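Local coordinates for putative uncharacterized protein (Streptococcus suis, PDB 4XZ7) that probably acts as a transglutaminase with antiphagocytic properties and is a virulence factor of the bacterium, at residues K27-V38 against G48-F59. Numbering follows the deposited sequence.
Sequences KDYSSDQRQFHV and GTLSTREELEEF
Arg53 reaches from the first turn of helix 53-59 to the loop after helix 19-29 and grips Gln33 O side-on: with CG anti to the carbonyl carbon and the chain extended from CG to NE, NH1 comes 2.9 Å from Gln33 O (N-H...O 158°), while NE adds a longer, more bent bond to the same oxygen. That oxygen lies essentially in the guanidinium plane, and both bonds together fix the group's rotation. Beside the guanidinium, Phe36 presents its edge, CZ being 3.8 Å from Arg53 NH1 with the two planes 70° apart; Gln33 CG lies over one ring face. Leu56 CD1 meets Phe36 CD2 at 3.7 Å, the two side chains crossing at about a right angle, while Leu56 CD2 comes within 3.5 Å of Val38 CG2. Phe36 and Val38 pair with Ser51 and Gly48 in an antiparallel beta hairpin, where a one-residue register shift marks a beta bulge. Leu50, with positive phi, sits in this bulge; its N lies in the imidazole plane and donates to His37 ND1 at 3.1 Å, nearly straight (168°). This identifies ND1 as an acceptor; Phe79 stacks on the His37 ring. Thr52 and Glu55 form a capping box: Thr52 N donates to Glu55 OE2 at 2.8 Å, the return bond from Glu55 N to Thr52 OG1 being weak. A water bridges Arg53 N to Arg34 O.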
loop_
_atom_site.group_PDB
_atom_site.type_symbol
_atom_site.label_atom_id
_atom_site.label_comp_id
_atom_site.label_asym_id
_atom_site.label_seq_id
_atom_site.Cartn_x
_atom_site.Cartn_y
_atom_site.Cartn_z
ATOM N N LYS B 27 34.292 -22.485 8.092
ATOM C CA LYS B 27 35.424 -23.025 7.355
ATOM C C LYS B 27 36.382 -23.740 8.291
ATOM O O LYS B 27 37.094 -24.657 7.878
ATOM C CB LYS B 27 36.161 -21.923 6.594
ATOM C CG LYS B 27 35.362 -21.300 5.449
ATOM C CD LYS B 27 36.169 -20.197 4.757
ATOM C CE LYS B 27 35.348 -19.505 3.691
ATOM N NZ LYS B 27 36.042 -18.280 3.219
ATOM N N ASP B 28 36.415 -23.341 9.555
ATOM C CA ASP B 28 37.268 -24.092 10.469
ATOM C C ASP B 28 36.657 -25.422 10.901
ATOM O O ASP B 28 37.348 -26.441 10.920
ATOM C CB ASP B 28 37.617 -23.260 11.695
ATOM C CG ASP B 28 38.839 -22.414 11.472
ATOM O OD1 ASP B 28 38.723 -21.390 10.767
ATOM O OD2 ASP B 28 39.920 -22.784 11.983
ATOM N N TYR B 29 35.372 -25.429 11.234
ATOM C CA TYR B 29 34.798 -26.596 11.885
ATOM C C TYR B 29 34.040 -27.518 10.933
ATOM O O TYR B 29 33.660 -28.631 11.295
ATOM C CB TYR B 29 33.888 -26.126 13.019
ATOM C CG TYR B 29 34.614 -25.207 13.988
ATOM C CD1 TYR B 29 35.867 -25.551 14.490
ATOM C CD2 TYR B 29 34.064 -23.988 14.376
ATOM C CE1 TYR B 29 36.542 -24.721 15.367
ATOM C CE2 TYR B 29 34.738 -23.145 15.253
ATOM C CZ TYR B 29 35.978 -23.520 15.745
ATOM O OH TYR B 29 36.657 -22.697 16.617
ATOM N N SER B 30 33.830 -27.059 9.707
ATOM C CA SER B 30 33.000 -27.794 8.763
ATOM C C SER B 30 33.457 -27.570 7.326
ATOM O O SER B 30 32.632 -27.333 6.445
ATOM C CB SER B 30 31.531 -27.373 8.912
ATOM O OG SER B 30 31.066 -27.537 10.242
ATOM N N SER B 31 34.763 -27.647 7.092
ATOM C CA SER B 31 35.329 -27.279 5.794
ATOM C C SER B 31 34.849 -28.152 4.643
ATOM O O SER B 31 34.835 -27.710 3.501
ATOM C CB SER B 31 36.857 -27.329 5.849
ATOM O OG SER B 31 37.290 -28.567 6.377
ATOM N N ASP B 32 34.477 -29.391 4.946
ATOM C CA ASP B 32 34.083 -30.332 3.907
ATOM C C ASP B 32 32.607 -30.224 3.607
ATOM O O ASP B 32 32.141 -30.727 2.583
ATOM C CB ASP B 32 34.414 -31.770 4.315
ATOM C CG ASP B 32 34.096 -32.780 3.214
ATOM O OD1 ASP B 32 34.322 -32.458 2.024
ATOM O OD2 ASP B 32 33.606 -33.889 3.537
ATOM N N GLN B 33 31.873 -29.564 4.500
ATOM C CA GLN B 33 30.420 -29.514 4.405
ATOM C C GLN B 33 29.931 -28.445 3.437
ATOM O O GLN B 33 30.276 -27.264 3.556
ATOM C CB GLN B 33 29.794 -29.278 5.778
ATOM C CG GLN B 33 28.293 -29.567 5.799
ATOM C CD GLN B 33 27.991 -31.048 5.691
ATOM O OE1 GLN B 33 28.863 -31.875 5.937
ATOM N NE2 GLN B 33 26.753 -31.391 5.314
ATOM N N ARG B 34 29.078 -28.879 2.512
ATOM C CA ARG B 34 28.695 -28.096 1.346
ATOM C C ARG B 34 27.247 -27.652 1.425
ATOM O O ARG B 34 26.860 -26.609 0.888
ATOM C CB ARG B 34 28.936 -28.935 0.081
ATOM C CG ARG B 34 28.602 -28.280 -1.238
ATOM C CD ARG B 34 29.025 -29.177 -2.426
ATOM N NE ARG B 34 28.532 -28.629 -3.684
ATOM C CZ ARG B 34 27.312 -28.854 -4.167
ATOM N NH1 ARG B 34 26.935 -28.304 -5.314
ATOM N NH2 ARG B 34 26.464 -29.631 -3.503
ATOM N N GLN B 35 26.430 -28.469 2.074
ATOM C CA GLN B 35 25.031 -28.122 2.249
ATOM C C GLN B 35 24.637 -28.174 3.723
ATOM O O GLN B 35 25.144 -29.001 4.489
ATOM C CB GLN B 35 24.139 -29.046 1.419
ATOM C CG GLN B 35 24.409 -28.984 -0.082
ATOM C CD GLN B 35 23.619 -30.022 -0.858
ATOM O OE1 GLN B 35 23.593 -31.195 -0.496
ATOM N NE2 GLN B 35 22.971 -29.590 -1.926
ATOM N N PHE B 36 23.722 -27.282 4.097
ATOM C CA PHE B 36 23.317 -27.097 5.484
ATOM C C PHE B 36 21.809 -26.906 5.558
ATOM O O PHE B 36 21.240 -26.243 4.691
ATOM C CB PHE B 36 24.013 -25.872 6.092
ATOM C CG PHE B 36 25.528 -25.950 6.114
ATOM C CD1 PHE B 36 26.191 -26.429 7.232
ATOM C CD2 PHE B 36 26.286 -25.498 5.038
ATOM C CE1 PHE B 36 27.591 -26.483 7.272
ATOM C CE2 PHE B 36 27.683 -25.543 5.063
ATOM C CZ PHE B 36 28.337 -26.046 6.180
ATOM N N HIS B 37 21.140 -27.450 6.576
ATOM C CA HIS B 37 19.770 -26.995 6.801
ATOM C C HIS B 37 19.864 -25.727 7.620
ATOM O O HIS B 37 20.869 -25.499 8.297
ATOM C CB HIS B 37 18.891 -28.038 7.510
ATOM C CG HIS B 37 18.639 -29.257 6.691
ATOM N ND1 HIS B 37 18.714 -29.249 5.310
ATOM C CD2 HIS B 37 18.355 -30.535 7.043
ATOM C CE1 HIS B 37 18.474 -30.462 4.853
ATOM N NE2 HIS B 37 18.261 -31.267 5.883
ATOM N N VAL B 38 18.837 -24.892 7.561
ATOM C CA VAL B 38 18.869 -23.648 8.318
ATOM C C VAL B 38 17.565 -23.419 9.059
ATOM O O VAL B 38 16.494 -23.409 8.452
ATOM C CB VAL B 38 19.143 -22.428 7.418
ATOM C CG1 VAL B 38 19.186 -21.162 8.274
ATOM C CG2 VAL B 38 20.458 -22.627 6.636
ATOM N N GLY B 48 15.982 -22.697 5.347
ATOM C CA GLY B 48 16.636 -23.256 4.175
ATOM C C GLY B 48 16.826 -24.752 4.301
ATOM O O GLY B 48 17.068 -25.265 5.396
ATOM N N THR B 49 16.694 -25.464 3.184
ATOM C CA THR B 49 16.966 -26.889 3.173
ATOM C C THR B 49 18.076 -27.143 2.169
ATOM O O THR B 49 18.008 -26.665 1.027
ATOM C CB THR B 49 15.725 -27.727 2.802
ATOM O OG1 THR B 49 15.478 -27.630 1.396
ATOM C CG2 THR B 49 14.517 -27.237 3.540
ATOM N N LEU B 50 19.101 -27.877 2.600
ATOM C CA LEU B 50 20.258 -28.155 1.753
ATOM C C LEU B 50 20.869 -26.859 1.184
ATOM O O LEU B 50 21.292 -26.809 0.030
ATOM C CB LEU B 50 19.861 -29.104 0.611
ATOM C CG LEU B 50 19.351 -30.497 0.998
ATOM C CD1 LEU B 50 18.800 -31.201 -0.221
ATOM C CD2 LEU B 50 20.463 -31.335 1.639
ATOM N N SER B 51 20.883 -25.810 1.997
ATOM C CA SER B 51 21.434 -24.516 1.592
ATOM C C SER B 51 22.935 -24.559 1.354
ATOM O O SER B 51 23.669 -25.240 2.076
ATOM C CB SER B 51 21.135 -23.457 2.650
ATOM O OG SER B 51 19.742 -23.362 2.875
ATOM N N THR B 52 23.381 -23.814 0.340
ATOM C CA THR B 52 24.803 -23.632 0.049
ATOM C C THR B 52 25.354 -22.422 0.787
ATOM O O THR B 52 24.592 -21.578 1.261
ATOM C CB THR B 52 25.057 -23.431 -1.465
ATOM O OG1 THR B 52 24.386 -22.243 -1.904
ATOM C CG2 THR B 52 24.529 -24.620 -2.262
ATOM N N ARG B 53 26.677 -22.312 0.857
ATOM C CA ARG B 53 27.301 -21.161 1.520
ATOM C C ARG B 53 26.908 -19.819 0.881
ATOM O O ARG B 53 26.820 -18.803 1.575
ATOM C CB ARG B 53 28.816 -21.340 1.544
ATOM C CG ARG B 53 29.212 -22.517 2.435
ATOM C CD ARG B 53 30.662 -22.878 2.359
ATOM N NE ARG B 53 30.930 -24.086 3.135
ATOM C CZ ARG B 53 31.638 -24.115 4.259
ATOM N NH1 ARG B 53 31.837 -25.267 4.906
ATOM N NH2 ARG B 53 32.158 -22.991 4.730
ATOM N N GLU B 54 26.600 -19.828 -0.417
ATOM C CA GLU B 54 26.133 -18.612 -1.090
ATOM C C GLU B 54 24.762 -18.205 -0.574
ATOM O O GLU B 54 24.503 -17.025 -0.291
ATOM C CB GLU B 54 26.106 -18.816 -2.609
ATOM C CG GLU B 54 27.486 -19.182 -3.166
ATOM C CD GLU B 54 27.599 -19.001 -4.669
ATOM O OE1 GLU B 54 26.551 -18.886 -5.346
ATOM O OE2 GLU B 54 28.744 -18.967 -5.174
ATOM N N GLU B 55 23.887 -19.194 -0.435
ATOM C CA GLU B 55 22.563 -18.963 0.122
ATOM C C GLU B 55 22.629 -18.602 1.611
ATOM O O GLU B 55 21.812 -17.834 2.110
ATOM C CB GLU B 55 21.694 -20.193 -0.115
ATOM C CG GLU B 55 21.377 -20.407 -1.606
ATOM C CD GLU B 55 20.901 -21.808 -1.931
ATOM O OE1 GLU B 55 20.175 -21.977 -2.935
ATOM O OE2 GLU B 55 21.272 -22.749 -1.199
ATOM N N LEU B 56 23.598 -19.166 2.325
ATOM C CA LEU B 56 23.849 -18.752 3.707
ATOM C C LEU B 56 24.150 -17.262 3.739
ATOM O O LEU B 56 23.508 -16.496 4.478
ATOM C CB LEU B 56 25.006 -19.548 4.314
ATOM C CG LEU B 56 24.593 -20.990 4.631
ATOM C CD1 LEU B 56 25.766 -21.838 5.126
ATOM C CD2 LEU B 56 23.438 -20.997 5.638
ATOM N N GLU B 57 25.105 -16.858 2.901
ATOM C CA GLU B 57 25.498 -15.448 2.798
ATOM C C GLU B 57 24.278 -14.571 2.543
ATOM O O GLU B 57 24.105 -13.534 3.188
ATOM C CB GLU B 57 26.539 -15.245 1.687
ATOM C CG GLU B 57 26.940 -13.789 1.494
ATOM C CD GLU B 57 28.376 -13.628 1.019
ATOM O OE1 GLU B 57 28.870 -12.482 1.007
ATOM O OE2 GLU B 57 29.022 -14.642 0.671
ATOM N N GLU B 58 23.410 -15.013 1.634
ATOM C CA GLU B 58 22.185 -14.272 1.370
ATOM C C GLU B 58 21.288 -14.202 2.614
ATOM O O GLU B 58 20.658 -13.174 2.876
ATOM C CB GLU B 58 21.430 -14.898 0.196
ATOM C CG GLU B 58 20.313 -14.029 -0.361
ATOM C CD GLU B 58 20.819 -12.715 -0.963
ATOM O OE1 GLU B 58 19.986 -11.807 -1.179
ATOM O OE2 GLU B 58 22.040 -12.590 -1.223
ATOM N N PHE B 59 21.238 -15.279 3.394
ATOM C CA PHE B 59 20.461 -15.238 4.637
ATOM C C PHE B 59 21.061 -14.213 5.604
ATOM O O PHE B 59 20.352 -13.636 6.433
ATOM C CB PHE B 59 20.407 -16.615 5.314
ATOM C CG PHE B 59 19.565 -17.626 4.593
ATOM C CD1 PHE B 59 18.381 -17.258 3.952
ATOM C CD2 PHE B 59 19.963 -18.958 4.550
ATOM C CE1 PHE B 59 17.611 -18.203 3.273
ATOM C CE2 PHE B 59 19.180 -19.920 3.876
ATOM C CZ PHE B 59 18.012 -19.539 3.235
HETATM O O HOH W 1 28.296 -24.457 -0.116
#